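Local coordinates for protein ribonucleoside triphosphate reductase (Lactobacillus leichmannii, PDB 1L1L) that catalyses the cobalamin-dependent reduction of ribonucleoside triphosphates to 2'-deoxyribonucleoside triphosphates, as an allosterically regulated monomer of the class II ribonucleotide reductase family, at residues A[137-142]-A[234-239]; A[144-149]-A[174-179]; A[165-170]-A[299-304]. All blocks are in the same frame, centred on the assembly; numbering follows the deposited sequence.

Contact 1. Residues A[137-142]-A[234-239]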
loop_
_atom_site.group_PDB
_atom_site.type_symbol
_atom_site.label_atom_id
_atom_site.label_comp_id
_atom_site.label_asym_id
_atom_site.label_seq_id
_atom_site.Cartn_x
_atom_site.Cartn_y
_atom_site.Cartn_z
ATOM N N SER A 137 -14.297 23.344 13.446
ATOM C CA SER A 137 -14.736 24.713 13.707
ATOM C C SER A 137 -14.426 25.184 15.125
ATOM O O SER A 137 -14.143 26.358 15.349
ATOM C CB SER A 137 -16.241 24.829 13.468
ATOM O OG SER A 137 -16.955 24.016 14.386
ATOM N N TYR A 138 -14.489 24.264 16.077
ATOM C CA TYR A 138 -14.241 24.592 17.475
ATOM C C TYR A 138 -12.759 24.645 17.817
ATOM O O TYR A 138 -12.392 24.913 18.959
ATOM C CB TYR A 138 -14.934 23.562 18.364
ATOM C CG TYR A 138 -14.562 22.141 18.014
ATOM C CD1 TYR A 138 -13.260 21.669 18.212
ATOM C CD2 TYR A 138 -15.498 21.276 17.455
ATOM C CE1 TYR A 138 -12.905 20.371 17.860
ATOM C CE2 TYR A 138 -15.151 19.978 17.101
ATOM C CZ TYR A 138 -13.854 19.534 17.306
ATOM O OH TYR A 138 -13.512 18.249 16.953
ATOM N N LEU A 139 -11.909 24.391 16.829
ATOM C CA LEU A 139 -10.469 24.394 17.061
ATOM C C LEU A 139 -9.705 25.502 16.371
ATOM O O LEU A 139 -9.989 25.853 15.228
ATOM C CB LEU A 139 -9.854 23.061 16.627
ATOM C CG LEU A 139 -10.026 21.859 17.547
ATOM C CD1 LEU A 139 -9.423 20.632 16.880
ATOM C CD2 LEU A 139 -9.353 22.126 18.880
ATOM N N GLY A 140 -8.723 26.046 17.079
ATOM C CA GLY A 140 -7.885 27.072 16.496
ATOM C C GLY A 140 -6.910 26.294 15.635
ATOM O O GLY A 140 -6.871 25.065 15.708
ATOM N N LYS A 141 -6.120 26.979 14.825
ATOM C CA LYS A 141 -5.180 26.281 13.969
ATOM C C LYS A 141 -4.098 25.583 14.793
ATOM O O LYS A 141 -3.952 24.362 14.737
ATOM C CB LYS A 141 -4.540 27.262 12.988
ATOM C CG LYS A 141 -4.439 26.732 11.572
ATOM C CD LYS A 141 -5.531 27.295 10.680
ATOM C CE LYS A 141 -5.275 28.764 10.371
ATOM N NZ LYS A 141 -6.261 29.296 9.392
ATOM N N GLN A 142 -3.359 26.361 15.579
ATOM C CA GLN A 142 -2.273 25.825 16.396
ATOM C C GLN A 142 -2.708 25.095 17.662
ATOM O O GLN A 142 -1.869 24.729 18.481
ATOM C CB GLN A 142 -1.313 26.952 16.780
ATOM C CG GLN A 142 -1.020 27.907 15.643
ATOM C CD GLN A 142 -0.737 27.184 14.345
ATOM O OE1 GLN A 142 0.228 26.424 14.237
ATOM N NE2 GLN A 142 -1.583 27.413 13.349
ATOM N N LEU A 234 -17.036 14.076 17.860
ATOM C CA LEU A 234 -17.341 13.031 18.834
ATOM C C LEU A 234 -16.170 12.753 19.781
ATOM O O LEU A 234 -16.357 12.623 20.995
ATOM C CB LEU A 234 -17.715 11.732 18.122
ATOM C CG LEU A 234 -17.882 10.532 19.057
ATOM C CD1 LEU A 234 -19.001 10.816 20.064
ATOM C CD2 LEU A 234 -18.191 9.287 18.251
ATOM N N ILE A 235 -14.968 12.648 19.220
ATOM C CA ILE A 235 -13.781 12.385 20.016
ATOM C C ILE A 235 -13.407 13.563 20.920
ATOM O O ILE A 235 -13.252 13.399 22.135
ATOM C CB ILE A 235 -12.567 12.052 19.110
ATOM C CG1 ILE A 235 -12.783 10.703 18.418
ATOM C CG2 ILE A 235 -11.299 12.024 19.937
ATOM C CD1 ILE A 235 -11.745 10.387 17.337
ATOM N N ASP A 236 -13.268 14.747 20.334
ATOM C CA ASP A 236 -12.883 15.929 21.096
ATOM C C ASP A 236 -13.834 16.325 22.241
ATOM O O ASP A 236 -13.433 17.064 23.149
ATOM C CB ASP A 236 -12.672 17.133 20.159
ATOM C CG ASP A 236 -11.433 16.990 19.265
ATOM O OD1 ASP A 236 -10.416 16.436 19.722
ATOM O OD2 ASP A 236 -11.468 17.455 18.104
ATOM N N LEU A 237 -15.075 15.841 22.207
ATOM C CA LEU A 237 -16.044 16.167 23.257
ATOM C C LEU A 237 -15.821 15.343 24.520
ATOM O O LEU A 237 -16.513 15.528 25.525
ATOM C CB LEU A 237 -17.476 15.941 22.772
ATOM C CG LEU A 237 -18.065 16.959 21.792
ATOM C CD1 LEU A 237 -19.507 16.577 21.498
ATOM C CD2 LEU A 237 -17.988 18.364 22.385
ATOM N N HIS A 238 -14.868 14.420 24.465
ATOM C CA HIS A 238 -14.577 13.586 25.618
ATOM C C HIS A 238 -13.476 14.213 26.467
ATOM O O HIS A 238 -13.169 13.711 27.546
ATOM C CB HIS A 238 -14.132 12.184 25.172
ATOM C CG HIS A 238 -15.250 11.300 24.712
ATOM N ND1 HIS A 238 -15.891 11.470 23.504
ATOM C CD2 HIS A 238 -15.837 10.231 25.300
ATOM C CE1 HIS A 238 -16.822 10.544 23.366
ATOM N NE2 HIS A 238 -16.811 9.779 24.443
ATOM N N PHE A 239 -12.897 15.312 25.985
ATOM C CA PHE A 239 -11.799 15.972 26.685
ATOM C C PHE A 239 -12.030 17.454 26.973
ATOM O O PHE A 239 -12.308 18.251 26.073
ATOM C CB PHE A 239 -10.500 15.786 25.887
ATOM C CG PHE A 239 -10.228 14.351 25.504
ATOM C CD1 PHE A 239 -10.916 13.754 24.446
ATOM C CD2 PHE A 239 -9.326 13.579 26.233
ATOM C CE1 PHE A 239 -10.710 12.411 24.123
ATOM C CE2 PHE A 239 -9.114 12.237 25.921
ATOM C CZ PHE A 239 -9.806 11.650 24.866
#

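Contact 2. Residues A[144-149]-A[174-179]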
loop_
_atom_site.group_PDB
_atom_site.type_symbol
_atom_site.label_atom_id
_atom_site.label_comp_id
_atom_site.label_asym_id
_atom_site.label_seq_id
_atom_site.Cartn_x
_atom_site.Cartn_y
_atom_site.Cartn_z
ATOM N N LYS A 144 -3.847 22.002 19.801
ATOM C CA LYS A 144 -3.746 20.544 19.793
ATOM C C LYS A 144 -5.054 19.859 20.184
ATOM O O LYS A 144 -5.745 20.297 21.105
ATOM C CB LYS A 144 -2.629 20.092 20.738
ATOM C CG LYS A 144 -1.244 20.565 20.330
ATOM C CD LYS A 144 -0.162 19.868 21.144
ATOM C CE LYS A 144 1.224 20.286 20.696
ATOM N NZ LYS A 144 2.277 19.469 21.363
ATOM N N ALA A 145 -5.381 18.778 19.480
ATOM C CA ALA A 145 -6.603 18.032 19.739
ATOM C C ALA A 145 -6.360 16.532 19.699
ATOM O O ALA A 145 -5.561 16.043 18.900
ATOM C CB ALA A 145 -7.665 18.409 18.720
ATOM N N VAL A 146 -7.058 15.806 20.562
ATOM C CA VAL A 146 -6.930 14.359 20.626
ATOM C C VAL A 146 -7.377 13.690 19.328
ATOM O O VAL A 146 -6.875 12.627 18.966
ATOM C CB VAL A 146 -7.771 13.790 21.776
ATOM C CG1 VAL A 146 -7.740 12.278 21.750
ATOM C CG2 VAL A 146 -7.243 14.314 23.103
ATOM N N SER A 147 -8.314 14.326 18.634
ATOM C CA SER A 147 -8.868 13.793 17.392
ATOM C C SER A 147 -7.985 13.933 16.149
ATOM O O SER A 147 -8.190 13.224 15.169
ATOM C CB SER A 147 -10.211 14.468 17.104
ATOM O OG SER A 147 -10.008 15.838 16.791
ATOM N N MET A 148 -7.012 14.837 16.180
ATOM C CA MET A 148 -6.167 15.057 15.012
ATOM C C MET A 148 -5.601 13.807 14.309
ATOM O O MET A 148 -5.897 13.571 13.137
ATOM C CB MET A 148 -5.031 16.025 15.358
ATOM C CG MET A 148 -4.227 16.513 14.149
ATOM S SD MET A 148 -3.175 15.212 13.403
ATOM C CE MET A 148 -2.237 16.177 12.168
ATOM N N PRO A 149 -4.785 12.995 15.003
ATOM C CA PRO A 149 -4.227 11.800 14.352
ATOM C C PRO A 149 -5.261 10.841 13.785
ATOM O O PRO A 149 -5.000 10.153 12.792
ATOM C CB PRO A 149 -3.387 11.158 15.455
ATOM C CG PRO A 149 -4.122 11.567 16.711
ATOM C CD PRO A 149 -4.430 13.021 16.432
ATOM N N GLN A 174 0.559 10.465 26.127
ATOM C CA GLN A 174 0.345 11.873 25.815
ATOM C C GLN A 174 -1.136 12.217 25.708
ATOM O O GLN A 174 -1.506 13.386 25.681
ATOM C CB GLN A 174 1.047 12.241 24.510
ATOM C CG GLN A 174 2.557 12.170 24.577
ATOM C CD GLN A 174 3.212 12.740 23.333
ATOM O OE1 GLN A 174 2.992 13.898 22.980
ATOM N NE2 GLN A 174 4.022 11.925 22.660
ATOM N N ILE A 175 -1.977 11.193 25.647
ATOM C CA ILE A 175 -3.415 11.398 25.549
ATOM C C ILE A 175 -3.992 11.597 26.954
ATOM O O ILE A 175 -3.834 10.739 27.825
ATOM C CB ILE A 175 -4.109 10.188 24.894
ATOM C CG1 ILE A 175 -3.554 9.974 23.478
ATOM C CG2 ILE A 175 -5.620 10.412 24.848
ATOM C CD1 ILE A 175 -4.202 8.818 22.746
ATOM N N PRO A 176 -4.676 12.732 27.180
ATOM C CA PRO A 176 -5.296 13.100 28.459
ATOM C C PRO A 176 -6.389 12.157 28.950
ATOM O O PRO A 176 -6.880 11.310 28.206
ATOM C CB PRO A 176 -5.829 14.504 28.190
ATOM C CG PRO A 176 -6.167 14.451 26.728
ATOM C CD PRO A 176 -4.962 13.747 26.152
ATOM N N ARG A 177 -6.771 12.307 30.216
ATOM C CA ARG A 177 -7.812 11.463 30.778
ATOM C C ARG A 177 -9.140 11.726 30.075
ATOM O O ARG A 177 -9.443 12.857 29.718
ATOM C CB ARG A 177 -7.960 11.732 32.280
ATOM C CG ARG A 177 -7.966 13.209 32.651
ATOM C CD ARG A 177 -8.363 13.418 34.115
ATOM N NE ARG A 177 -8.143 14.797 34.558
ATOM C CZ ARG A 177 -8.530 15.285 35.737
ATOM N NH1 ARG A 177 -9.171 14.509 36.604
ATOM N NH2 ARG A 177 -8.265 16.549 36.057
ATOM N N VAL A 178 -9.926 10.674 29.872
ATOM C CA VAL A 178 -11.230 10.822 29.237
ATOM C C VAL A 178 -12.130 11.534 30.251
ATOM O O VAL A 178 -12.703 10.900 31.137
ATOM C CB VAL A 178 -11.848 9.446 28.879
ATOM C CG1 VAL A 178 -13.181 9.640 28.174
ATOM C CG2 VAL A 178 -10.889 8.649 27.992
ATOM N N ASP A 179 -12.243 12.853 30.106
ATOM C CA ASP A 179 -13.040 13.688 31.004
ATOM C C ASP A 179 -14.556 13.520 31.019
ATOM O O ASP A 179 -15.167 13.622 32.087
ATOM C CB ASP A 179 -12.721 15.161 30.747
ATOM C CG ASP A 179 -11.388 15.573 31.321
ATOM O OD1 ASP A 179 -10.887 16.653 30.943
ATOM O OD2 ASP A 179 -10.841 14.825 32.161
#

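Contact 3. Residues A[165-170]-A[299-304]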
loop_
_atom_site.group_PDB
_atom_site.type_symbol
_atom_site.label_atom_id
_atom_site.label_comp_id
_atom_site.label_asym_id
_atom_site.label_seq_id
_atom_site.Cartn_x
_atom_site.Cartn_y
_atom_site.Cartn_z
ATOM N N PHE A 165 0.389 3.548 11.791
ATOM C CA PHE A 165 0.278 4.505 12.883
ATOM C C PHE A 165 0.961 3.963 14.128
ATOM O O PHE A 165 1.108 2.752 14.279
ATOM C CB PHE A 165 -1.197 4.831 13.153
ATOM C CG PHE A 165 -2.036 3.641 13.550
ATOM C CD1 PHE A 165 -2.108 3.229 14.884
ATOM C CD2 PHE A 165 -2.770 2.948 12.596
ATOM C CE1 PHE A 165 -2.905 2.148 15.244
ATOM C CE2 PHE A 165 -3.566 1.869 12.946
ATOM C CZ PHE A 165 -3.634 1.466 14.277
ATOM N N SER A 166 1.393 4.857 15.008
ATOM C CA SER A 166 2.088 4.425 16.213
ATOM C C SER A 166 1.299 4.645 17.490
ATOM O O SER A 166 0.814 5.745 17.740
ATOM C CB SER A 166 3.425 5.152 16.336
ATOM O OG SER A 166 4.088 4.797 17.544
ATOM N N VAL A 167 1.168 3.581 18.278
ATOM C CA VAL A 167 0.494 3.636 19.572
ATOM C C VAL A 167 1.525 3.227 20.611
ATOM O O VAL A 167 1.205 2.550 21.587
ATOM C CB VAL A 167 -0.691 2.660 19.660
ATOM C CG1 VAL A 167 -1.843 3.161 18.798
ATOM C CG2 VAL A 167 -0.252 1.266 19.227
ATOM N N ALA A 168 2.773 3.619 20.382
ATOM C CA ALA A 168 3.849 3.307 21.316
ATOM C C ALA A 168 3.356 3.845 22.651
ATOM O O ALA A 168 2.516 4.743 22.669
ATOM C CB ALA A 168 5.127 4.025 20.911
ATOM N N ARG A 169 3.854 3.302 23.757
ATOM C CA ARG A 169 3.410 3.797 25.059
ATOM C C ARG A 169 3.648 5.303 25.124
ATOM O O ARG A 169 2.793 6.056 25.592
ATOM C CB ARG A 169 4.149 3.083 26.198
ATOM C CG ARG A 169 3.664 1.652 26.476
ATOM C CD ARG A 169 4.420 1.040 27.660
ATOM N NE ARG A 169 4.071 -0.355 27.945
ATOM C CZ ARG A 169 2.925 -0.764 28.496
ATOM N NH1 ARG A 169 1.982 0.108 28.834
ATOM N NH2 ARG A 169 2.728 -2.054 28.733
ATOM N N SER A 170 4.793 5.743 24.609
ATOM C CA SER A 170 5.142 7.158 24.619
ATOM C C SER A 170 4.091 8.073 24.001
ATOM O O SER A 170 3.984 9.241 24.387
ATOM C CB SER A 170 6.476 7.380 23.914
ATOM O OG SER A 170 6.382 7.028 22.543
ATOM N N VAL A 299 -4.404 -0.327 23.287
ATOM C CA VAL A 299 -5.447 -1.183 22.756
ATOM C C VAL A 299 -6.664 -0.331 22.394
ATOM O O VAL A 299 -7.290 -0.549 21.357
ATOM C CB VAL A 299 -5.858 -2.282 23.765
ATOM C CG1 VAL A 299 -7.068 -3.034 23.244
ATOM C CG2 VAL A 299 -4.704 -3.268 23.971
ATOM N N ASP A 300 -6.991 0.637 23.248
ATOM C CA ASP A 300 -8.125 1.518 22.980
ATOM C C ASP A 300 -7.819 2.377 21.756
ATOM O O ASP A 300 -8.662 2.532 20.881
ATOM C CB ASP A 300 -8.398 2.440 24.170
ATOM C CG ASP A 300 -8.792 1.674 25.417
ATOM O OD1 ASP A 300 -9.595 0.721 25.297
ATOM O OD2 ASP A 300 -8.295 2.034 26.505
ATOM N N ALA A 301 -6.617 2.940 21.712
ATOM C CA ALA A 301 -6.218 3.783 20.584
ATOM C C ALA A 301 -6.247 2.984 19.272
ATOM O O ALA A 301 -6.745 3.475 18.248
ATOM C CB ALA A 301 -4.835 4.352 20.822
ATOM N N ALA A 302 -5.709 1.765 19.307
ATOM C CA ALA A 302 -5.697 0.904 18.126
ATOM C C ALA A 302 -7.114 0.455 17.770
ATOM O O ALA A 302 -7.451 0.328 16.597
ATOM C CB ALA A 302 -4.793 -0.319 18.359
ATOM N N ASP A 303 -7.953 0.195 18.774
ATOM C CA ASP A 303 -9.330 -0.214 18.486
ATOM C C ASP A 303 -10.072 0.899 17.723
ATOM O O ASP A 303 -10.810 0.628 16.784
ATOM C CB ASP A 303 -10.105 -0.525 19.780
ATOM C CG ASP A 303 -9.957 -1.977 20.233
ATOM O OD1 ASP A 303 -9.739 -2.859 19.371
ATOM O OD2 ASP A 303 -10.091 -2.235 21.461
ATOM N N ILE A 304 -9.884 2.145 18.136
ATOM C CA ILE A 304 -10.553 3.250 17.467
ATOM C C ILE A 304 -10.073 3.301 16.010
ATOM O O ILE A 304 -10.884 3.397 15.097
ATOM C CB ILE A 304 -10.273 4.582 18.191
ATOM C CG1 ILE A 304 -11.055 4.617 19.519
ATOM C CG2 ILE A 304 -10.683 5.762 17.326
ATOM C CD1 ILE A 304 -10.715 5.810 20.396
#

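Contact 1. Residues A[137-142]-A[234-239]
Tyr-138 reaches over to Asp-236 and donates a very short hydrogen bond, 2.5 Å, from OH to Asp-236 OD2. With chi1 at 53° the tyrosine CG lies between the backbone N and the carbonyl carbon, and this fold of the side chain sends the ring from the loop toward the helix. A long side chain ending in a hydroxyl suits the separation of 9.5 Å between the CA atoms of Tyr-138 and Asp-236. The aspartate CG is anti to its carbonyl carbon, beside the backbone N (chi1 -69°), and its OD2 sits near the plane of the ring, at the hydroxyl-bearing edge, 3.3 Å from Tyr-138 CE1. The two flat groups nevertheless stand almost perpendicular, their planes 87° apart, so they do not stack.

Asp-236 comes from the C-terminal end of helix 224-236, in the insertion domain of B12-dependent reductases, whereas Tyr-138 lies on the loop leading to strand 144-145. The hydrogen bond therefore joins the two. A carboxylate buried beside a helix C-terminus would be electrostatically disfavoured, and hydrogen-bonding partners probably offset this: OD2 is also hydrogen-bonded to Ser-147 OG. Leu-139 supplies an apolar flank. Its CD1 is 4.0 Å from Asp-236 OD2, while its CD2 lies in the plane of the Tyr-138 ring, at the edge.

Beyond Asp-236 the chain leaves the helix through a type I turn ending at Phe-239. From this turn His-238 ND1 reaches back to the helix and donates to Leu-234 O (2.8 Å), while NE2 bonds to Asn-289; bonds at both nitrogens probably hold the ring in this orientation.

Contact 2. Residues A[144-149]-A[174-179]
Val-146 meets Ile-175 and Pro-176 entirely through methyl and ring carbons, and no hydrogen bond crosses between 144-149 and 174-179. The valine divides its two branches between the two partners. Its CG1, anti to the backbone N (chi1 174°), lies 4.2 Å from CG2 of Ile-175, the two side chains crossing at about a right angle. CG2 of Val-146 turns to the proline instead, 3.8 Å from Pro-176 CG and equally near its CD, the side chains sliding past one another in opposite directions. A beta-branched residue suits this place because its forked end can touch two neighbours at once. The proline offers a rigid apolar edge, and Ile-175 uses its short branch. The backbones come nearest at Val-146 and Ile-175, with CA atoms 6.7 Å apart.

Polar interactions lie within the segments or lead away from them. Val-146 occupies a type I turn from Ala-145 to Met-148, closed by a weak bond from Met-148 N to Ala-145 O, which carries the chain from strand 144-145 toward the following helix. In the other segment Arg-177 and Asp-179 form a long ion pair: Asp-179 OD2 is well out of the guanidinium plane, so charge alone links them. Asp-179 OD1 is bonded by the backbone N of Ala-240, fastening the loop near the end of helix 224-236.

The contact packs the turn leading into helix 148-158 against the loop that runs from helix 169-172 to strand 183-187. Ile-235 of helix 224-236 also touches Val-146, and Phe-239 and Gln-241 lie against Pro-176, so the turn before helix 148-158 and the 174-179 loop both lean on the end of helix 224-236 and the chain just after it.

Contact 3. Residues A[165-170]-A[299-304]
Val-167 and Phe-165 are turned toward Ala-301 and Ala-302 by quite different first torsions. In Val-167 chi1 is -72°, which puts CG1 opposite the carbonyl carbon and beside the backbone N. From there CG1 rests 3.8 Å from the CB of Ala-301 and 4.1 Å from the backbone N of Ala-302. Phe-165, with chi1 61°, holds its ring between its own N and carbonyl carbon, and CE1 approaches Ala-302 CA at 4.2 Å, obliquely to the ring. The same Val-167 CG1 lies in the plane of the Phe-165 ring, at its edge, so the two side chains pack against each other as they face the helix.

Alanine suits both helical positions: with a single methyl each, Ala-301 and Ala-302 allow the backbones to approach to 6.8 Å between the CA atoms of Val-167 and Ala-301. All four touching residues are buried.

Further along, Ala-168 takes the N-cap position of helix 169-172, and its N makes a weak bond to Ser-166 OG. Ile-172 of that short helix touches both Val-167 and Ala-301. Helix 298-313 thus packs against the end of strand 162-166. It lies in the long connection, which includes the insertion region, between the parallel neighbours 162-166 and 322-327, a much enlarged beta-alpha-beta crossover within the ten-stranded alpha-beta barrel characteristic of ribonucleotide reductases.

Contacts 1 and 2 form one continuous patch, their centres about 9 Å apart. Phe-239 CD2 packs 3.3 Å from Pro-176 CG, and Leu-139 CD1 lies 3.4 Å from Ala-145 CB. Contact 3 stands apart, its centre about 12 Å from that of contact 2 and about 19 Å from that of contact 1; helix 148-158 and strand 162-166, consecutive in the chain, connect it to contact 2. It lies at the barrel wall, between strand 162-166 and helix 298-313. Strand 162-166 neighbours strand 119-123, which carries Cys-119. The disulfide Cys-119 to Cys-419 is consistent with the redox-active cysteine pair of the reductase family, and contact 3 lies one strand away from the strand bearing this cysteine.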